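Local coordinates for protein inositol 2-dehydrogenase (Sinorhizobium meliloti, PDB 4HKT) that catalyses the NAD-dependent oxidation of myo-inositol to 2-keto-myo-inositol (scyllo-inosose), the first step of myo-inositol degradation to acetyl-CoA, at residues L30-D35 / E51-D56; V144-I149 / G221-I226; F182-E187 / L216-G221. All coordinates share one frame; numbering follows the deposited sequence.

Contact 1. Residues L30-D35 / E51-D56; sequences LVAVAD and EVRTID
The carbonyl O of E51 is gripped twice from strand 28-34: V33 N sends it a 2.8 Å hydrogen bond almost in line with the C=O (C=O...N angle 173°), and the CA-H of A32 adds a weaker contact. This register pairs strands 28-34 and 51-52 in parallel, and with helix 38-48 between them they form a beta-alpha-beta unit of the NAD-binding Rossmann fold. E51 N donates to V31 O at 2.9 Å. Further along, R53 N reaches V33 O through a more bent bond, 148° at the hydrogen. A32 and E51 share one face of the sheet, V33 and V52 the other. R53, extended from CG to NE, lays one face of its guanidinium over A32 CB, with CD 3.8 Å from that methyl. Its NH2 approaches V31 CG1 obliquely at 3.6 Å, a methyl turned there by a chi1 of 173°. The E51 carboxylate lies at the guanidinium edge, and NH2 forms a 2.8 Å salt bridge with OE2; D63 is a second acidic partner of NH2. Beyond strand 51-52, where helix 55-60 begins, I55 CG1 comes within 4.0 Å of A34 CB. A water accepts from D35 N and donates to R53 O at 2.6 Å.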
ATOM      1  N   LEU B  30     -26.747 -21.127 -22.361  1.00 38.02           N
ATOM      2  CA  LEU B  30     -27.575 -20.063 -22.879  1.00 39.41           C
ATOM      3  C   LEU B  30     -28.267 -20.553 -24.156  1.00 41.96           C
ATOM      4  O   LEU B  30     -27.617 -20.831 -25.164  1.00 40.72           O
ATOM      5  CB  LEU B  30     -26.738 -18.822 -23.164  1.00 38.33           C
ATOM      6  CG  LEU B  30     -27.531 -17.616 -23.650  1.00 39.47           C
ATOM      7  CD1 LEU B  30     -28.547 -17.180 -22.602  1.00 41.10           C
ATOM      8  CD2 LEU B  30     -26.588 -16.476 -23.957  1.00 39.85           C
ATOM      9  N   VAL B  31     -29.590 -20.646 -24.086  1.00 42.87           N
ATOM     10  CA  VAL B  31     -30.436 -21.221 -25.136  1.00 41.52           C
ATOM     11  C   VAL B  31     -31.079 -20.128 -25.979  1.00 43.07           C
ATOM     12  O   VAL B  31     -31.102 -20.230 -27.206  1.00 47.27           O
ATOM     13  CB  VAL B  31     -31.549 -22.095 -24.503  1.00 40.22           C
ATOM     14  CG1 VAL B  31     -32.549 -22.580 -25.543  1.00 40.18           C
ATOM     15  CG2 VAL B  31     -30.933 -23.265 -23.754  1.00 39.17           C
ATOM     16  N   ALA B  32     -31.604 -19.085 -25.330  1.00 39.14           N
ATOM     17  CA  ALA B  32     -32.370 -18.060 -26.029  1.00 39.20           C
ATOM     18  C   ALA B  32     -32.131 -16.662 -25.487  1.00 39.87           C
ATOM     19  O   ALA B  32     -31.965 -16.482 -24.284  1.00 37.64           O
ATOM     20  CB  ALA B  32     -33.849 -18.390 -25.978  1.00 39.66           C
ATOM     21  N   VAL B  33     -32.069 -15.692 -26.392  1.00 39.67           N
ATOM     22  CA  VAL B  33     -32.042 -14.282 -26.033  1.00 42.01           C
ATOM     23  C   VAL B  33     -33.263 -13.584 -26.610  1.00 41.09           C
ATOM     24  O   VAL B  33     -33.711 -13.925 -27.702  1.00 37.96           O
ATOM     25  CB  VAL B  33     -30.814 -13.568 -26.610  1.00 45.13           C
ATOM     26  CG1 VAL B  33     -30.793 -12.095 -26.180  1.00 45.18           C
ATOM     27  CG2 VAL B  33     -29.556 -14.272 -26.162  1.00 50.96           C
ATOM     28  N   ALA B  34     -33.766 -12.587 -25.879  1.00 36.77           N
ATOM     29  CA  ALA B  34     -34.813 -11.706 -26.349  1.00 35.72           C
ATOM     30  C   ALA B  34     -34.470 -10.239 -26.013  1.00 37.50           C
ATOM     31  O   ALA B  34     -33.728  -9.957 -25.058  1.00 30.84           O
ATOM     32  CB  ALA B  34     -36.147 -12.107 -25.740  1.00 37.03           C
ATOM     33  N   ASP B  35     -35.003  -9.323 -26.818  1.00 36.94           N
ATOM     34  CA  ASP B  35     -34.796  -7.884 -26.644  1.00 41.35           C
ATOM     35  C   ASP B  35     -35.790  -7.168 -27.551  1.00 44.22           C
ATOM     36  O   ASP B  35     -36.259  -7.744 -28.522  1.00 40.89           O
ATOM     37  CB  ASP B  35     -33.356  -7.484 -27.012  1.00 43.59           C
ATOM     38  CG  ASP B  35     -32.981  -6.091 -26.512  1.00 48.59           C
ATOM     39  OD1 ASP B  35     -32.677  -5.930 -25.305  1.00 46.22           O
ATOM     40  OD2 ASP B  35     -32.972  -5.156 -27.341  1.00 48.46           O
ATOM     41  N   GLU B  51     -30.333 -18.941 -29.719  1.00 53.11           N
ATOM     42  CA  GLU B  51     -31.405 -18.485 -30.611  1.00 51.00           C
ATOM     43  C   GLU B  51     -31.944 -17.121 -30.194  1.00 50.06           C
ATOM     44  O   GLU B  51     -31.918 -16.764 -29.021  1.00 48.98           O
ATOM     45  CB  GLU B  51     -32.567 -19.478 -30.593  1.00 51.20           C
ATOM     46  CG  GLU B  51     -32.173 -20.945 -30.719  1.00 53.38           C
ATOM     47  CD  GLU B  51     -33.347 -21.880 -30.488  1.00 53.84           C
ATOM     48  OE1 GLU B  51     -34.446 -21.590 -31.003  1.00 53.22           O
ATOM     49  OE2 GLU B  51     -33.188 -22.892 -29.771  1.00 54.46           O
ATOM     50  N   VAL B  52     -32.460 -16.366 -31.148  1.00 48.20           N
ATOM     51  CA  VAL B  52     -33.254 -15.185 -30.810  1.00 47.27           C
ATOM     52  C   VAL B  52     -34.714 -15.584 -30.740  1.00 46.82           C
ATOM     53  O   VAL B  52     -35.283 -15.962 -31.748  1.00 46.73           O
ATOM     54  CB  VAL B  52     -33.072 -14.067 -31.849  1.00 48.15           C
ATOM     55  CG1 VAL B  52     -34.008 -12.892 -31.567  1.00 47.29           C
ATOM     56  CG2 VAL B  52     -31.618 -13.617 -31.859  1.00 49.48           C
ATOM     57  N   ARG B  53     -35.316 -15.511 -29.552  1.00 42.89           N
ATOM     58  CA  ARG B  53     -36.761 -15.747 -29.403  1.00 40.40           C
ATOM     59  C   ARG B  53     -37.477 -14.511 -28.869  1.00 40.06           C
ATOM     60  O   ARG B  53     -36.846 -13.512 -28.511  1.00 42.92           O
ATOM     61  CB  ARG B  53     -37.054 -16.936 -28.487  1.00 38.56           C
ATOM     62  CG  ARG B  53     -36.459 -18.252 -28.941  1.00 37.51           C
ATOM     63  CD  ARG B  53     -36.840 -19.391 -28.022  1.00 35.37           C
ATOM     64  NE  ARG B  53     -36.007 -20.575 -28.263  1.00 38.84           N
ATOM     65  CZ  ARG B  53     -36.040 -21.699 -27.546  1.00 38.96           C
ATOM     66  NH1 ARG B  53     -36.858 -21.831 -26.509  1.00 39.38           N
ATOM     67  NH2 ARG B  53     -35.239 -22.711 -27.865  1.00 41.99           N
ATOM     68  N   THR B  54     -38.800 -14.575 -28.842  1.00 36.77           N
ATOM     69  CA  THR B  54     -39.586 -13.540 -28.198  1.00 39.83           C
ATOM     70  C   THR B  54     -39.687 -13.911 -26.720  1.00 34.42           C
ATOM     71  O   THR B  54     -39.330 -15.026 -26.332  1.00 33.12           O
ATOM     72  CB  THR B  54     -41.000 -13.438 -28.788  1.00 40.09           C
ATOM     73  OG1 THR B  54     -41.723 -14.638 -28.504  1.00 39.59           O
ATOM     74  CG2 THR B  54     -40.941 -13.211 -30.310  1.00 42.78           C
ATOM     75  N   ILE B  55     -40.186 -12.976 -25.919  1.00 35.15           N
ATOM     76  CA  ILE B  55     -40.430 -13.215 -24.490  1.00 34.54           C
ATOM     77  C   ILE B  55     -41.563 -14.224 -24.314  1.00 34.00           C
ATOM     78  O   ILE B  55     -41.435 -15.184 -23.543  1.00 34.59           O
ATOM     79  CB  ILE B  55     -40.714 -11.898 -23.741  1.00 35.57           C
ATOM     80  CG1 ILE B  55     -39.427 -11.049 -23.737  1.00 38.30           C
ATOM     81  CG2 ILE B  55     -41.223 -12.188 -22.324  1.00 35.17           C
ATOM     82  CD1 ILE B  55     -39.591  -9.606 -23.316  1.00 38.58           C
ATOM     83  N   ASP B  56     -42.655 -14.042 -25.055  1.00 34.49           N
ATOM     84  CA  ASP B  56     -43.754 -15.023 -25.064  1.00 35.80           C
ATOM     85  C   ASP B  56     -43.240 -16.455 -25.322  1.00 34.81           C
ATOM     86  O   ASP B  56     -43.707 -17.420 -24.724  1.00 34.11           O
ATOM     87  CB  ASP B  56     -44.815 -14.666 -26.136  1.00 38.57           C
ATOM     88  CG  ASP B  56     -45.742 -13.500 -25.719  1.00 44.30           C
ATOM     89  OD1 ASP B  56     -45.680 -13.026 -24.556  1.00 45.80           O
ATOM     90  OD2 ASP B  56     -46.551 -13.053 -26.567  1.00 42.96           O
TER
HETATM   91  O   HOH W   1     -36.595 -10.983 -28.922  1.00 37.16           O

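Contact 2. Residues V144-I149 / G221-I226; sequences VEMVTI and GKQAII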
ATOM      1  N   VAL B 144     -19.803  -6.217  15.325  1.00 20.15           N
ATOM      2  CA  VAL B 144     -19.823  -5.098  14.361  1.00 18.56           C
ATOM      3  C   VAL B 144     -20.258  -3.851  15.116  1.00 17.83           C
ATOM      4  O   VAL B 144     -21.146  -3.929  15.946  1.00 18.40           O
ATOM      5  CB  VAL B 144     -20.777  -5.390  13.204  1.00 18.81           C
ATOM      6  CG1 VAL B 144     -21.040  -4.149  12.350  1.00 17.37           C
ATOM      7  CG2 VAL B 144     -20.196  -6.484  12.349  1.00 19.31           C
ATOM      8  N   GLU B 145     -19.584  -2.728  14.883  1.00 16.73           N
ATOM      9  CA  GLU B 145     -19.992  -1.445  15.467  1.00 15.98           C
ATOM     10  C   GLU B 145     -20.345  -0.352  14.383  1.00 16.57           C
ATOM     11  O   GLU B 145     -21.414   0.242  14.407  1.00 16.11           O
ATOM     12  CB  GLU B 145     -18.874  -0.956  16.392  1.00 16.71           C
ATOM     13  CG  GLU B 145     -18.793  -1.820  17.655  1.00 17.60           C
ATOM     14  CD  GLU B 145     -17.625  -1.544  18.588  1.00 18.77           C
ATOM     15  OE1 GLU B 145     -16.743  -0.639  18.374  1.00 15.54           O
ATOM     16  OE2 GLU B 145     -17.591  -2.339  19.576  1.00 18.81           O
HETATM   17  N   MSE B 146     -19.427  -0.083  13.454  1.00 16.43           N
HETATM   18  CA  MSE B 146     -19.591   1.071  12.545  1.00 17.17           C
HETATM   19  C   MSE B 146     -19.111   0.666  11.170  1.00 16.73           C
HETATM   20  O   MSE B 146     -18.016   0.152  11.027  1.00 19.47           O
HETATM   21  CB  MSE B 146     -18.780   2.256  13.070  1.00 17.34           C
HETATM   22  CG  MSE B 146     -19.218   2.602  14.497  1.00 20.60           C
HETATM   23 SE   MSE B 146     -18.328   4.202  15.158  1.00 23.51          SE
HETATM   24  CE  MSE B 146     -19.436   5.399  14.067  1.00 21.18           C
ATOM     25  N   VAL B 147     -19.946   0.868  10.166  1.00 16.29           N
ATOM     26  CA  VAL B 147     -19.682   0.481   8.781  1.00 15.57           C
ATOM     27  C   VAL B 147     -19.530   1.756   7.985  1.00 15.84           C
ATOM     28  O   VAL B 147     -20.269   2.720   8.215  1.00 15.94           O
ATOM     29  CB  VAL B 147     -20.879  -0.314   8.210  1.00 15.62           C
ATOM     30  CG1 VAL B 147     -20.757  -0.530   6.701  1.00 16.60           C
ATOM     31  CG2 VAL B 147     -21.009  -1.625   8.950  1.00 15.83           C
ATOM     32  N   THR B 148     -18.575   1.788   7.065  1.00 15.62           N
ATOM     33  CA  THR B 148     -18.423   2.901   6.147  1.00 16.53           C
ATOM     34  C   THR B 148     -18.330   2.351   4.710  1.00 17.09           C
ATOM     35  O   THR B 148     -17.556   1.397   4.407  1.00 16.61           O
ATOM     36  CB  THR B 148     -17.182   3.776   6.449  1.00 19.93           C
ATOM     37  OG1 THR B 148     -17.104   4.052   7.848  1.00 20.85           O
ATOM     38  CG2 THR B 148     -17.262   5.129   5.712  1.00 20.81           C
ATOM     39  N   ILE B 149     -19.160   2.917   3.861  1.00 16.44           N
ATOM     40  CA  ILE B 149     -19.348   2.452   2.472  1.00 16.20           C
ATOM     41  C   ILE B 149     -19.219   3.677   1.606  1.00 15.72           C
ATOM     42  O   ILE B 149     -19.936   4.653   1.808  1.00 16.24           O
ATOM     43  CB  ILE B 149     -20.727   1.810   2.260  1.00 15.62           C
ATOM     44  CG1 ILE B 149     -20.880   0.545   3.066  1.00 15.61           C
ATOM     45  CG2 ILE B 149     -21.008   1.477   0.779  1.00 15.70           C
ATOM     46  CD1 ILE B 149     -22.310   0.075   3.155  1.00 15.26           C
ATOM     47  N   GLY B 221     -27.957   0.016  17.886  1.00 16.50           N
ATOM     48  CA  GLY B 221     -27.167   1.231  17.795  1.00 15.66           C
ATOM     49  C   GLY B 221     -26.032   1.231  16.806  1.00 15.72           C
ATOM     50  O   GLY B 221     -25.362   2.265  16.651  1.00 15.86           O
ATOM     51  N   LYS B 222     -25.766   0.072  16.184  1.00 15.58           N
ATOM     52  CA  LYS B 222     -24.763  -0.040  15.143  1.00 16.31           C
ATOM     53  C   LYS B 222     -25.108   0.940  14.015  1.00 14.80           C
ATOM     54  O   LYS B 222     -26.286   1.141  13.732  1.00 15.42           O
ATOM     55  CB  LYS B 222     -24.678  -1.439  14.566  1.00 16.85           C
ATOM     56  CG  LYS B 222     -24.382  -2.532  15.539  1.00 18.90           C
ATOM     57  CD  LYS B 222     -24.571  -3.893  14.877  1.00 21.54           C
ATOM     58  CE  LYS B 222     -23.933  -5.039  15.680  1.00 23.46           C
ATOM     59  NZ  LYS B 222     -24.708  -5.442  16.858  1.00 25.61           N
ATOM     60  N   GLN B 223     -24.078   1.567  13.449  1.00 15.07           N
ATOM     61  CA  GLN B 223     -24.236   2.594  12.428  1.00 14.80           C
ATOM     62  C   GLN B 223     -23.484   2.324  11.122  1.00 16.42           C
ATOM     63  O   GLN B 223     -22.325   1.864  11.126  1.00 16.22           O
ATOM     64  CB  GLN B 223     -23.786   3.915  12.996  1.00 14.48           C
ATOM     65  CG  GLN B 223     -24.620   4.414  14.178  1.00 13.88           C
ATOM     66  CD  GLN B 223     -23.792   5.258  15.123  1.00 14.64           C
ATOM     67  OE1 GLN B 223     -23.339   6.314  14.751  1.00 15.51           O
ATOM     68  NE2 GLN B 223     -23.583   4.784  16.341  1.00 14.74           N
ATOM     69  N   ALA B 224     -24.137   2.671  10.010  1.00 14.58           N
ATOM     70  CA  ALA B 224     -23.546   2.563   8.686  1.00 14.84           C
ATOM     71  C   ALA B 224     -23.647   3.912   8.029  1.00 15.03           C
ATOM     72  O   ALA B 224     -24.691   4.480   7.973  1.00 14.64           O
ATOM     73  CB  ALA B 224     -24.260   1.520   7.836  1.00 14.85           C
ATOM     74  N   ILE B 225     -22.516   4.419   7.583  1.00 16.12           N
ATOM     75  CA  ILE B 225     -22.458   5.624   6.849  1.00 17.32           C
ATOM     76  C   ILE B 225     -22.217   5.264   5.395  1.00 17.24           C
ATOM     77  O   ILE B 225     -21.341   4.445   5.073  1.00 18.68           O
ATOM     78  CB  ILE B 225     -21.261   6.451   7.317  1.00 19.59           C
ATOM     79  CG1 ILE B 225     -21.354   6.786   8.785  1.00 21.03           C
ATOM     80  CG2 ILE B 225     -21.185   7.752   6.561  1.00 22.80           C
ATOM     81  CD1 ILE B 225     -20.118   7.506   9.315  1.00 20.41           C
ATOM     82  N   ILE B 226     -22.952   5.908   4.510  1.00 16.22           N
ATOM     83  CA  ILE B 226     -22.818   5.643   3.093  1.00 15.64           C
ATOM     84  C   ILE B 226     -22.573   6.991   2.420  1.00 15.90           C
ATOM     85  O   ILE B 226     -23.284   7.972   2.671  1.00 16.70           O
ATOM     86  CB  ILE B 226     -24.075   5.034   2.477  1.00 15.10           C
ATOM     87  CG1 ILE B 226     -24.351   3.654   3.006  1.00 15.53           C
ATOM     88  CG2 ILE B 226     -23.958   5.019   0.948  1.00 14.68           C
ATOM     89  CD1 ILE B 226     -25.822   3.317   2.876  1.00 15.98           C
TER
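K222 lays its aliphatic chain along the backbone of V144 and E145. Its CB lies 3.7 Å from E145 O; CG and CD then pass over V144 O, and CE comes closest to that oxygen, at 3.0 Å, while also touching V144 CB. A bend at the last torsion (chi4 77°) turns NZ away to salt bridges with E186 and E143. Cut back to an alanine, the residue would probably leave both carboxylates without their shared cation and the V144 carbonyl without its hydrocarbon cover. Beyond the lysine the strands run parallel, their axes 10° apart. Four backbone bonds hold them: Q223 N to E145 O, V147 N to Q223 O (2.8 Å), I225 N to V147 O, and I149 N to I225 O. On one face V147 CB meets A224 CB at 3.9 Å, and I149 and I226 lie side by side, with helix 168-184 packed against them. The other face carries selenomethionine M146, Q223 and I225, and the second subunit packs there, its own I225 against this one. E145 and M146 form a classic bulge opposite H243. A mixed sheet with helices on one face and a subunit interface on the other is the plan of the Gfo/Idh/MocA C-terminal domain.

Contact 3. Residues F182-E187 / L216-G221; sequences FLLGEE and LQTASG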
ATOM      1  N   PHE B 182     -26.039  -6.437   4.514  1.00 17.25           N
ATOM      2  CA  PHE B 182     -25.121  -7.586   4.406  1.00 18.78           C
ATOM      3  C   PHE B 182     -23.994  -7.537   5.472  1.00 19.69           C
ATOM      4  O   PHE B 182     -23.597  -8.582   6.002  1.00 20.69           O
ATOM      5  CB  PHE B 182     -24.541  -7.579   3.009  1.00 19.09           C
ATOM      6  CG  PHE B 182     -23.679  -8.761   2.645  1.00 22.39           C
ATOM      7  CD1 PHE B 182     -24.187 -10.037   2.623  1.00 24.76           C
ATOM      8  CD2 PHE B 182     -22.367  -8.558   2.209  1.00 23.58           C
ATOM      9  CE1 PHE B 182     -23.387 -11.119   2.258  1.00 26.03           C
ATOM     10  CE2 PHE B 182     -21.565  -9.637   1.819  1.00 25.98           C
ATOM     11  CZ  PHE B 182     -22.088 -10.908   1.840  1.00 26.94           C
ATOM     12  N   LEU B 183     -23.473  -6.349   5.741  1.00 19.28           N
ATOM     13  CA  LEU B 183     -22.326  -6.161   6.622  1.00 19.67           C
ATOM     14  C   LEU B 183     -22.709  -5.981   8.071  1.00 21.45           C
ATOM     15  O   LEU B 183     -21.975  -6.451   8.975  1.00 21.63           O
ATOM     16  CB  LEU B 183     -21.500  -4.951   6.195  1.00 19.62           C
ATOM     17  CG  LEU B 183     -20.904  -4.970   4.809  1.00 19.00           C
ATOM     18  CD1 LEU B 183     -20.202  -3.673   4.485  1.00 18.88           C
ATOM     19  CD2 LEU B 183     -19.947  -6.127   4.675  1.00 20.57           C
ATOM     20  N   LEU B 184     -23.847  -5.318   8.308  1.00 20.13           N
ATOM     21  CA  LEU B 184     -24.259  -5.036   9.671  1.00 20.70           C
ATOM     22  C   LEU B 184     -24.674  -6.265  10.404  1.00 23.69           C
ATOM     23  O   LEU B 184     -24.534  -6.307  11.630  1.00 22.50           O
ATOM     24  CB  LEU B 184     -25.428  -4.074   9.759  1.00 18.54           C
ATOM     25  CG  LEU B 184     -25.107  -2.611   9.522  1.00 18.33           C
ATOM     26  CD1 LEU B 184     -26.376  -1.881   9.146  1.00 17.21           C
ATOM     27  CD2 LEU B 184     -24.425  -1.991  10.733  1.00 18.50           C
ATOM     28  N   GLY B 185     -25.291  -7.179   9.674  1.00 26.25           N
ATOM     29  CA  GLY B 185     -25.868  -8.382  10.271  1.00 33.53           C
ATOM     30  C   GLY B 185     -27.221  -8.168  10.939  1.00 34.81           C
ATOM     31  O   GLY B 185     -27.840  -9.122  11.393  1.00 37.31           O
ATOM     32  N   GLU B 186     -27.689  -6.929  10.996  1.00 32.13           N
ATOM     33  CA  GLU B 186     -28.946  -6.604  11.671  1.00 30.37           C
ATOM     34  C   GLU B 186     -29.647  -5.622  10.816  1.00 26.79           C
ATOM     35  O   GLU B 186     -29.011  -4.966  10.005  1.00 27.34           O
ATOM     36  CB  GLU B 186     -28.706  -5.926  13.009  1.00 33.77           C
ATOM     37  CG  GLU B 186     -28.026  -6.784  14.011  1.00 38.07           C
ATOM     38  CD  GLU B 186     -27.755  -6.053  15.306  1.00 42.69           C
ATOM     39  OE1 GLU B 186     -28.081  -4.824  15.450  1.00 38.90           O
ATOM     40  OE2 GLU B 186     -27.194  -6.740  16.186  1.00 47.88           O
ATOM     41  N   GLU B 187     -30.948  -5.489  11.006  1.00 24.54           N
ATOM     42  CA  GLU B 187     -31.715  -4.561  10.206  1.00 23.30           C
ATOM     43  C   GLU B 187     -31.495  -3.118  10.658  1.00 21.28           C
ATOM     44  O   GLU B 187     -31.701  -2.809  11.831  1.00 19.20           O
ATOM     45  CB  GLU B 187     -33.214  -4.861  10.311  1.00 25.97           C
ATOM     46  CG  GLU B 187     -33.664  -6.164   9.676  1.00 28.80           C
ATOM     47  CD  GLU B 187     -33.400  -6.209   8.180  1.00 30.62           C
ATOM     48  OE1 GLU B 187     -33.302  -5.122   7.544  1.00 29.29           O
ATOM     49  OE2 GLU B 187     -33.279  -7.335   7.660  1.00 30.78           O
ATOM     50  N   LEU B 216     -27.405   5.016   8.468  1.00 14.70           N
ATOM     51  CA  LEU B 216     -28.327   4.001   8.898  1.00 14.30           C
ATOM     52  C   LEU B 216     -27.977   3.565  10.320  1.00 14.51           C
ATOM     53  O   LEU B 216     -26.796   3.495  10.656  1.00 13.78           O
ATOM     54  CB  LEU B 216     -28.193   2.760   8.002  1.00 15.83           C
ATOM     55  CG  LEU B 216     -28.222   2.950   6.496  1.00 16.70           C
ATOM     56  CD1 LEU B 216     -28.141   1.588   5.806  1.00 17.30           C
ATOM     57  CD2 LEU B 216     -29.491   3.657   6.162  1.00 16.95           C
ATOM     58  N   GLN B 217     -28.993   3.270  11.130  1.00 13.51           N
ATOM     59  CA  GLN B 217     -28.733   2.783  12.479  1.00 14.42           C
ATOM     60  C   GLN B 217     -29.687   1.654  12.790  1.00 14.46           C
ATOM     61  O   GLN B 217     -30.864   1.682  12.394  1.00 14.11           O
ATOM     62  CB  GLN B 217     -28.806   3.920  13.504  1.00 14.64           C
ATOM     63  CG  GLN B 217     -28.608   3.497  14.958  1.00 14.98           C
ATOM     64  CD  GLN B 217     -28.294   4.645  15.865  1.00 15.42           C
ATOM     65  OE1 GLN B 217     -29.019   5.648  15.897  1.00 15.25           O
ATOM     66  NE2 GLN B 217     -27.217   4.530  16.609  1.00 16.15           N
ATOM     67  N   THR B 218     -29.151   0.641  13.463  1.00 16.21           N
ATOM     68  CA  THR B 218     -29.904  -0.528  13.850  1.00 15.75           C
ATOM     69  C   THR B 218     -30.448  -0.317  15.246  1.00 16.54           C
ATOM     70  O   THR B 218     -30.052   0.634  15.950  1.00 16.61           O
ATOM     71  CB  THR B 218     -29.013  -1.793  13.887  1.00 16.96           C
ATOM     72  OG1 THR B 218     -28.126  -1.713  15.015  1.00 16.21           O
ATOM     73  CG2 THR B 218     -28.244  -1.923  12.611  1.00 16.92           C
ATOM     74  N   ALA B 219     -31.321  -1.232  15.665  1.00 18.65           N
ATOM     75  CA  ALA B 219     -31.902  -1.191  17.024  1.00 20.20           C
ATOM     76  C   ALA B 219     -30.837  -1.255  18.105  1.00 18.64           C
ATOM     77  O   ALA B 219     -30.959  -0.607  19.122  1.00 20.98           O
ATOM     78  CB  ALA B 219     -32.947  -2.302  17.251  1.00 20.90           C
ATOM     79  N   SER B 220     -29.770  -1.992  17.897  1.00 19.63           N
ATOM     80  CA  SER B 220     -28.733  -2.082  18.924  1.00 19.63           C
ATOM     81  C   SER B 220     -27.794  -0.865  18.886  1.00 19.59           C
ATOM     82  O   SER B 220     -26.922  -0.707  19.759  1.00 20.28           O
ATOM     83  CB  SER B 220     -27.985  -3.402  18.730  1.00 21.61           C
ATOM     84  OG  SER B 220     -27.421  -3.471  17.455  1.00 22.64           O
ATOM     85  N   GLY B 221     -27.957   0.016  17.886  1.00 16.50           N
ATOM     86  CA  GLY B 221     -27.167   1.231  17.795  1.00 15.66           C
ATOM     87  C   GLY B 221     -26.032   1.231  16.806  1.00 15.72           C
ATOM     88  O   GLY B 221     -25.362   2.265  16.651  1.00 15.86           O
TER
HETATM   89  O   HOH W   2     -32.278  -3.641  14.178  1.00 16.05           O
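A carboxylate held by two hydroxyls, E186 against T218 and S220, ties the segment just after helix 168-184 to the tight turn between the antiparallel strands 211-218 and 223-229 of the C-terminal domain. Both bonds end on the same oxygen. S220 OG donates to E186 OE1 over a short 2.5 Å; the carboxylate oxygen accepts it with its syn lone pair, on the side of the other oxygen. T218 OG1 donates to E186 OE1 at 3.1 Å, arriving nearly along the C-O axis. The two hydroxyls are offered by similar rotations: T218 OG1 (chi1 72°) and S220 OG (chi1 59°) each stand between the backbone N and the carbonyl carbon of their own residue. The E186 chain is extended beyond CG and crosses the T218 side chain at about a right angle.

The same T218 torsion leaves CG2 for apolar packing, where it meets L184 CD1 at 3.9 Å as the two side chains slide past each other in opposite directions. G185, with positive phi, is where the chain leaves the helix, and E187 O then comes to lie 3.5 Å from T218 CB. A water bridges the segments beside it, donating to E187 O at 2.6 Å and accepting from A219 N at 3.0 Å. The turn itself is type I, closed by G221 N to T218 O at 2.9 Å. Q217 NE2 also reaches G221 O, from above the carbonyl plane, and bonds to A195 O of the second subunit.

With OE1 accepting two hydroxyl hydrogen bonds and OE2 in a salt bridge with K222 NZ, the E186 carboxylate is likely to stay ionised, and the paired bonds should fix its rotation relative to the turn.

Contacts 2 and 3 form one continuous patch of the C-terminal domain: their centres are 8 Å apart and they share G221. They meet through a probable backbone bond, A224 O to L216 N at 2.8 Å, and through the salt bridge K222 NZ to E186 OE2 at 2.9 Å. Strands 211-218 and 223-229, one from each contact, are antiparallel neighbours in the same sheet. Each contact also touches the second subunit. Contact 1 lies in the Rossmann domain on the opposite side of the chain's centre, its nearest atoms about 30 Å from contact 2 and about 26 Å from contact 3. The bound sodium, at S23, N25 and A28, is about 10 Å from the V31 side chain of contact 1.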